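Local coordinates for protein FmtA (Staphylococcus aureus, PDB 5ZH8) that removes D-alanyl esters from wall teichoic acid and lipoteichoic acid and affects the level of methicillin resistance, at residues P74-I79 / D357-V362; Y82-L87 / K104-Q109. One frame throughout, in Å; residues are numbered along the deposited sequence.

Interaction 1 (P74-I79 / D357-V362); sequences PKYKKI and DKYVVV
Lys75 and Tyr359 meet through their polar ends, reaching from opposite directions across a gap of 12.1 Å between their CA atoms. Long side chains with polar ends suit this distance, and a lysine and a tyrosine supply them. The one hydrogen bond across the contact runs from Lys75 NZ to Tyr359 OH (2.7 Å), with the ammonium at the edge of the ring and in its plane. The lysine chain bends at its third torsion (chi3 -44°), which folds CE and NZ round the hydroxyl, and CD lies alongside, 3.4 Å from Tyr359 OH.

Charge is dealt with by Glu96 of strand 90-96, whose OE1 makes a salt bridge with Lys75 NZ and a hydrogen bond with Tyr76 OH. One carboxylate oxygen thus receives the polar ends of two neighbouring side chains, and probably offsets the nearby positive charge of Lys358, whose NZ is 5.1 Å from Lys75 NZ.

Van der Waals contact is slight: Tyr76 OH reaches the rim of the other ring, 3.8 Å from Tyr359 CE1. The arrangement belongs to the beta-lactamase fold, in which an N-terminal helix packs on the central antiparallel sheet.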
loop_
_atom_site.group_PDB
_atom_site.type_symbol
_atom_site.label_atom_id
_atom_site.label_comp_id
_atom_site.label_asym_id
_atom_site.label_seq_id
_atom_site.Cartn_x
_atom_site.Cartn_y
_atom_site.Cartn_z
ATOM N N PRO A 74 22.247 -18.584 -16.107
ATOM C CA PRO A 74 22.356 -17.132 -15.900
ATOM C C PRO A 74 21.042 -16.397 -15.646
ATOM O O PRO A 74 21.024 -15.489 -14.819
ATOM C CB PRO A 74 22.979 -16.639 -17.202
ATOM C CG PRO A 74 23.781 -17.786 -17.679
ATOM C CD PRO A 74 23.123 -19.040 -17.199
ATOM N N LYS A 75 19.970 -16.777 -16.346
ATOM C CA LYS A 75 18.651 -16.167 -16.138
ATOM C C LYS A 75 18.246 -16.209 -14.672
ATOM O O LYS A 75 17.934 -15.184 -14.077
ATOM C CB LYS A 75 17.566 -16.925 -16.897
ATOM C CG LYS A 75 17.613 -16.839 -18.407
ATOM C CD LYS A 75 16.444 -17.582 -19.034
ATOM C CE LYS A 75 16.183 -18.944 -18.398
ATOM N NZ LYS A 75 15.382 -19.839 -19.274
ATOM N N TYR A 76 18.239 -17.420 -14.118
ATOM C CA TYR A 76 17.728 -17.674 -12.778
ATOM C C TYR A 76 18.692 -17.197 -11.709
ATOM O O TYR A 76 18.264 -16.783 -10.629
ATOM C CB TYR A 76 17.417 -19.160 -12.596
ATOM C CG TYR A 76 16.342 -19.629 -13.541
ATOM C CD1 TYR A 76 15.050 -19.113 -13.462
ATOM C CD2 TYR A 76 16.613 -20.568 -14.528
ATOM C CE1 TYR A 76 14.063 -19.528 -14.335
ATOM C CE2 TYR A 76 15.625 -20.996 -15.397
ATOM C CZ TYR A 76 14.354 -20.469 -15.298
ATOM O OH TYR A 76 13.370 -20.878 -16.169
ATOM N N LYS A 77 19.986 -17.249 -12.008
ATOM C CA LYS A 77 20.985 -16.691 -11.115
ATOM C C LYS A 77 20.766 -15.188 -10.942
ATOM O O LYS A 77 20.864 -14.652 -9.835
ATOM C CB LYS A 77 22.385 -16.949 -11.653
ATOM C CG LYS A 77 23.472 -16.461 -10.715
ATOM C CD LYS A 77 24.853 -16.944 -11.127
ATOM C CE LYS A 77 25.931 -16.324 -10.250
ATOM N NZ LYS A 77 25.609 -16.402 -8.791
ATOM N N LYS A 78 20.463 -14.531 -12.060
ATOM C CA LYS A 78 20.212 -13.096 -12.099
ATOM C C LYS A 78 18.968 -12.762 -11.283
ATOM O O LYS A 78 18.933 -11.764 -10.579
ATOM C CB LYS A 78 20.025 -12.650 -13.553
ATOM C CG LYS A 78 20.579 -11.278 -13.900
ATOM C CD LYS A 78 20.309 -10.952 -15.372
ATOM C CE LYS A 78 21.535 -10.442 -16.153
ATOM N NZ LYS A 78 21.785 -8.974 -16.079
ATOM N N ILE A 79 17.947 -13.606 -11.394
ATOM C CA ILE A 79 16.683 -13.416 -10.681
ATOM C C ILE A 79 16.915 -13.572 -9.179
ATOM O O ILE A 79 16.536 -12.707 -8.394
ATOM C CB ILE A 79 15.604 -14.426 -11.151
ATOM C CG1 ILE A 79 15.192 -14.137 -12.601
ATOM C CG2 ILE A 79 14.380 -14.375 -10.250
ATOM C CD1 ILE A 79 14.502 -15.295 -13.301
ATOM N N ASP A 357 3.256 -18.234 -23.192
ATOM C CA ASP A 357 3.316 -19.649 -23.566
ATOM C C ASP A 357 4.637 -20.331 -23.188
ATOM O O ASP A 357 4.726 -21.555 -23.250
ATOM C CB ASP A 357 3.027 -19.828 -25.056
ATOM C CG ASP A 357 1.558 -19.605 -25.407
ATOM O OD1 ASP A 357 0.744 -19.294 -24.509
ATOM O OD2 ASP A 357 1.215 -19.733 -26.599
ATOM N N LYS A 358 5.651 -19.558 -22.798
ATOM C CA LYS A 358 6.932 -20.126 -22.370
ATOM C C LYS A 358 7.108 -20.070 -20.849
ATOM O O LYS A 358 7.427 -21.078 -20.221
ATOM C CB LYS A 358 8.100 -19.409 -23.046
ATOM C CG LYS A 358 9.418 -20.161 -22.924
ATOM C CD LYS A 358 10.566 -19.406 -23.565
ATOM C CE LYS A 358 11.897 -20.120 -23.381
ATOM N NZ LYS A 358 13.048 -19.259 -23.784
ATOM N N TYR A 359 6.911 -18.893 -20.267
ATOM C CA TYR A 359 7.132 -18.698 -18.842
ATOM C C TYR A 359 5.840 -18.459 -18.072
ATOM O O TYR A 359 4.955 -17.743 -18.538
ATOM C CB TYR A 359 8.065 -17.507 -18.610
ATOM C CG TYR A 359 9.475 -17.734 -19.083
ATOM C CD1 TYR A 359 10.337 -18.563 -18.382
ATOM C CD2 TYR A 359 9.947 -17.125 -20.240
ATOM C CE1 TYR A 359 11.631 -18.774 -18.812
ATOM C CE2 TYR A 359 11.242 -17.328 -20.680
ATOM C CZ TYR A 359 12.082 -18.149 -19.960
ATOM O OH TYR A 359 13.369 -18.354 -20.390
ATOM N N VAL A 360 5.744 -19.058 -16.890
ATOM C CA VAL A 360 4.770 -18.629 -15.893
ATOM C C VAL A 360 5.559 -18.194 -14.674
ATOM O O VAL A 360 6.244 -19.002 -14.056
ATOM C CB VAL A 360 3.771 -19.743 -15.500
ATOM C CG1 VAL A 360 2.733 -19.201 -14.523
ATOM C CG2 VAL A 360 3.098 -20.320 -16.736
ATOM N N VAL A 361 5.471 -16.907 -14.355
ATOM C CA VAL A 361 6.212 -16.320 -13.245
ATOM C C VAL A 361 5.223 -15.962 -12.153
ATOM O O VAL A 361 4.343 -15.133 -12.363
ATOM C CB VAL A 361 6.983 -15.051 -13.680
ATOM C CG1 VAL A 361 7.864 -14.541 -12.547
ATOM C CG2 VAL A 361 7.806 -15.330 -14.925
ATOM N N VAL A 362 5.371 -16.601 -10.995
ATOM C CA VAL A 362 4.497 -16.370 -9.847
ATOM C C VAL A 362 5.344 -15.795 -8.726
ATOM O O VAL A 362 6.305 -16.433 -8.289
ATOM C CB VAL A 362 3.829 -17.680 -9.353
ATOM C CG1 VAL A 362 2.781 -17.383 -8.278
ATOM C CG2 VAL A 362 3.225 -18.457 -10.515
#

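Interaction 2 (Y82-L87 / K104-Q109)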
loop_
_atom_site.group_PDB
_atom_site.type_symbol
_atom_site.label_atom_id
_atom_site.label_comp_id
_atom_site.label_asym_id
_atom_site.label_seq_id
_atom_site.Cartn_x
_atom_site.Cartn_y
_atom_site.Cartn_z
ATOM N N TYR A 82 18.853 -10.756 -7.791
ATOM C CA TYR A 82 18.002 -9.579 -7.699
ATOM C C TYR A 82 17.098 -9.675 -6.482
ATOM O O TYR A 82 17.018 -8.732 -5.700
ATOM C CB TYR A 82 17.167 -9.390 -8.966
ATOM C CG TYR A 82 15.971 -8.529 -8.724
ATOM C CD1 TYR A 82 16.122 -7.211 -8.339
ATOM C CD2 TYR A 82 14.687 -9.040 -8.846
ATOM C CE1 TYR A 82 15.032 -6.411 -8.085
ATOM C CE2 TYR A 82 13.575 -8.247 -8.606
ATOM C CZ TYR A 82 13.755 -6.939 -8.215
ATOM O OH TYR A 82 12.655 -6.156 -7.976
ATOM N N LEU A 83 16.427 -10.811 -6.316
ATOM C CA LEU A 83 15.509 -11.004 -5.186
ATOM C C LEU A 83 16.213 -10.907 -3.841
ATOM O O LEU A 83 15.658 -10.349 -2.895
ATOM C CB LEU A 83 14.780 -12.343 -5.289
ATOM C CG LEU A 83 13.783 -12.465 -6.441
ATOM C CD1 LEU A 83 13.153 -13.847 -6.418
ATOM C CD2 LEU A 83 12.718 -11.382 -6.371
ATOM N N GLN A 84 17.432 -11.438 -3.752
ATOM C CA GLN A 84 18.200 -11.334 -2.521
ATOM C C GLN A 84 18.627 -9.892 -2.238
ATOM O O GLN A 84 18.375 -9.374 -1.154
ATOM C CB GLN A 84 19.422 -12.237 -2.561
ATOM C CG GLN A 84 19.115 -13.717 -2.487
ATOM C CD GLN A 84 20.351 -14.543 -2.128
ATOM O OE1 GLN A 84 21.245 -14.100 -1.385
ATOM N NE2 GLN A 84 20.407 -15.762 -2.663
ATOM N N SER A 85 19.255 -9.237 -3.207
ATOM C CA SER A 85 19.781 -7.890 -2.977
ATOM C C SER A 85 18.690 -6.813 -2.892
ATOM O O SER A 85 18.925 -5.735 -2.352
ATOM C CB SER A 85 20.818 -7.523 -4.040
ATOM O OG SER A 85 20.266 -7.606 -5.330
ATOM N N SER A 86 17.497 -7.107 -3.400
ATOM C CA SER A 86 16.358 -6.195 -3.245
ATOM C C SER A 86 15.551 -6.449 -1.961
ATOM O O SER A 86 14.519 -5.825 -1.746
ATOM C CB SER A 86 15.444 -6.285 -4.467
ATOM O OG SER A 86 14.962 -7.601 -4.627
ATOM N N LEU A 87 16.028 -7.360 -1.116
ATOM C CA LEU A 87 15.427 -7.634 0.196
ATOM C C LEU A 87 14.011 -8.186 0.094
ATOM O O LEU A 87 13.188 -7.959 0.962
ATOM C CB LEU A 87 15.454 -6.380 1.080
ATOM C CG LEU A 87 16.801 -5.658 1.185
ATOM C CD1 LEU A 87 16.645 -4.326 1.903
ATOM C CD2 LEU A 87 17.815 -6.548 1.879
ATOM N N LYS A 104 11.621 -20.976 -4.882
ATOM C CA LYS A 104 12.465 -20.563 -3.762
ATOM C C LYS A 104 11.790 -19.522 -2.879
ATOM O O LYS A 104 11.114 -18.618 -3.366
ATOM C CB LYS A 104 13.798 -20.017 -4.293
ATOM C CG LYS A 104 14.831 -19.752 -3.219
ATOM C CD LYS A 104 16.199 -19.464 -3.822
ATOM C CE LYS A 104 17.247 -19.267 -2.733
ATOM N NZ LYS A 104 18.581 -18.879 -3.277
ATOM N N GLY A 105 11.986 -19.670 -1.571
ATOM C CA GLY A 105 11.467 -18.736 -0.577
ATOM C C GLY A 105 12.562 -17.814 -0.073
ATOM O O GLY A 105 13.726 -18.208 0.009
ATOM N N TYR A 106 12.181 -16.582 0.253
ATOM C CA TYR A 106 13.107 -15.572 0.743
ATOM C C TYR A 106 12.512 -14.888 1.978
ATOM O O TYR A 106 11.313 -14.595 2.023
ATOM C CB TYR A 106 13.362 -14.524 -0.335
ATOM C CG TYR A 106 13.955 -15.039 -1.632
ATOM C CD1 TYR A 106 13.147 -15.606 -2.614
ATOM C CD2 TYR A 106 15.325 -14.922 -1.896
ATOM C CE1 TYR A 106 13.689 -16.063 -3.812
ATOM C CE2 TYR A 106 15.875 -15.376 -3.090
ATOM C CZ TYR A 106 15.056 -15.936 -4.044
ATOM O OH TYR A 106 15.584 -16.373 -5.227
ATOM N N GLY A 107 13.349 -14.607 2.972
ATOM C CA GLY A 107 12.877 -13.972 4.202
ATOM C C GLY A 107 11.926 -14.854 5.003
ATOM O O GLY A 107 11.999 -16.082 4.930
ATOM N N TYR A 108 11.018 -14.225 5.747
ATOM C CA TYR A 108 10.198 -14.929 6.732
ATOM C C TYR A 108 8.720 -15.051 6.379
ATOM O O TYR A 108 8.091 -14.102 5.912
ATOM C CB TYR A 108 10.337 -14.244 8.092
ATOM C CG TYR A 108 11.729 -14.368 8.658
ATOM C CD1 TYR A 108 12.719 -13.438 8.339
ATOM C CD2 TYR A 108 12.069 -15.426 9.490
ATOM C CE1 TYR A 108 13.997 -13.552 8.856
ATOM C CE2 TYR A 108 13.346 -15.547 10.006
ATOM C CZ TYR A 108 14.299 -14.612 9.688
ATOM O OH TYR A 108 15.562 -14.746 10.206
ATOM N N GLN A 109 8.183 -16.245 6.618
ATOM C CA GLN A 109 6.745 -16.510 6.540
ATOM C C GLN A 109 6.048 -15.963 7.782
ATOM O O GLN A 109 4.962 -15.380 7.696
ATOM C CB GLN A 109 6.515 -18.017 6.436
ATOM C CG GLN A 109 5.062 -18.461 6.472
ATOM C CD GLN A 109 4.953 -19.957 6.644
ATOM O OE1 GLN A 109 5.604 -20.718 5.927
ATOM N NE2 GLN A 109 4.146 -20.386 7.605
#
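Gln84 and Tyr106 have the nearest CA atoms, 7.4 Å apart, where the last turns of helix 74-85 pass the end of strand 99-106. The helix stops just beyond, in a Schellman motif with Leu87 at positive phi. Tyr106 is the hub, its apolar face suited to leucine and its hydroxyl able to reach Asp80. Leu83, branched and apolar, places CB over one face of the ring in a CH-pi contact, 4.0 Å from the centroid and 18° off the normal, while Leu83 CD1, on the same side, lies above the rim, 3.5 Å from Tyr106 CE1. Gln84 comes to the ring edge instead, with its aliphatic CG 3.7 Å from Tyr106 CE2. Because CG stands anti to the carbonyl carbon (chi1 -70°) and the chain then runs extended, the amide passes beyond the ring towards Lys104. There Gln84 NE2 and Lys104 NZ, both donors, lie 3.7 Å apart without bonding. Lys104 NZ and Tyr106 OH turn to Asp80 OD1, one turn back on the helix, by salt bridge and hydrogen bond respectively. Across these segments, then, cohesion is apolar and aromatic, whereas polar attachment of strand to helix passes through Asp80, whose two partners would be expected to favour its charged form.

Overall arrangement
Both interactions fix helix 74-85 to the same antiparallel sheet, interaction 1 from its first turn and interaction 2 from its last, with centres about 15 Å apart. They use different strands: 359-365 lies next to 90-96, which in turn pairs with 99-106, so the helix is tied on both sides of strand 90-96. An acid outside the segments ties up polar side chains at each: Glu96, on the sheet, and Asp80, on the helix. The centres of interactions 1 and 2 lie about 21 and 22 Å from the centre of the chain, and no ligand takes part. Near interaction 2, Tyr82, Ser85, Ser86 and Leu87 also pack against the second subunit.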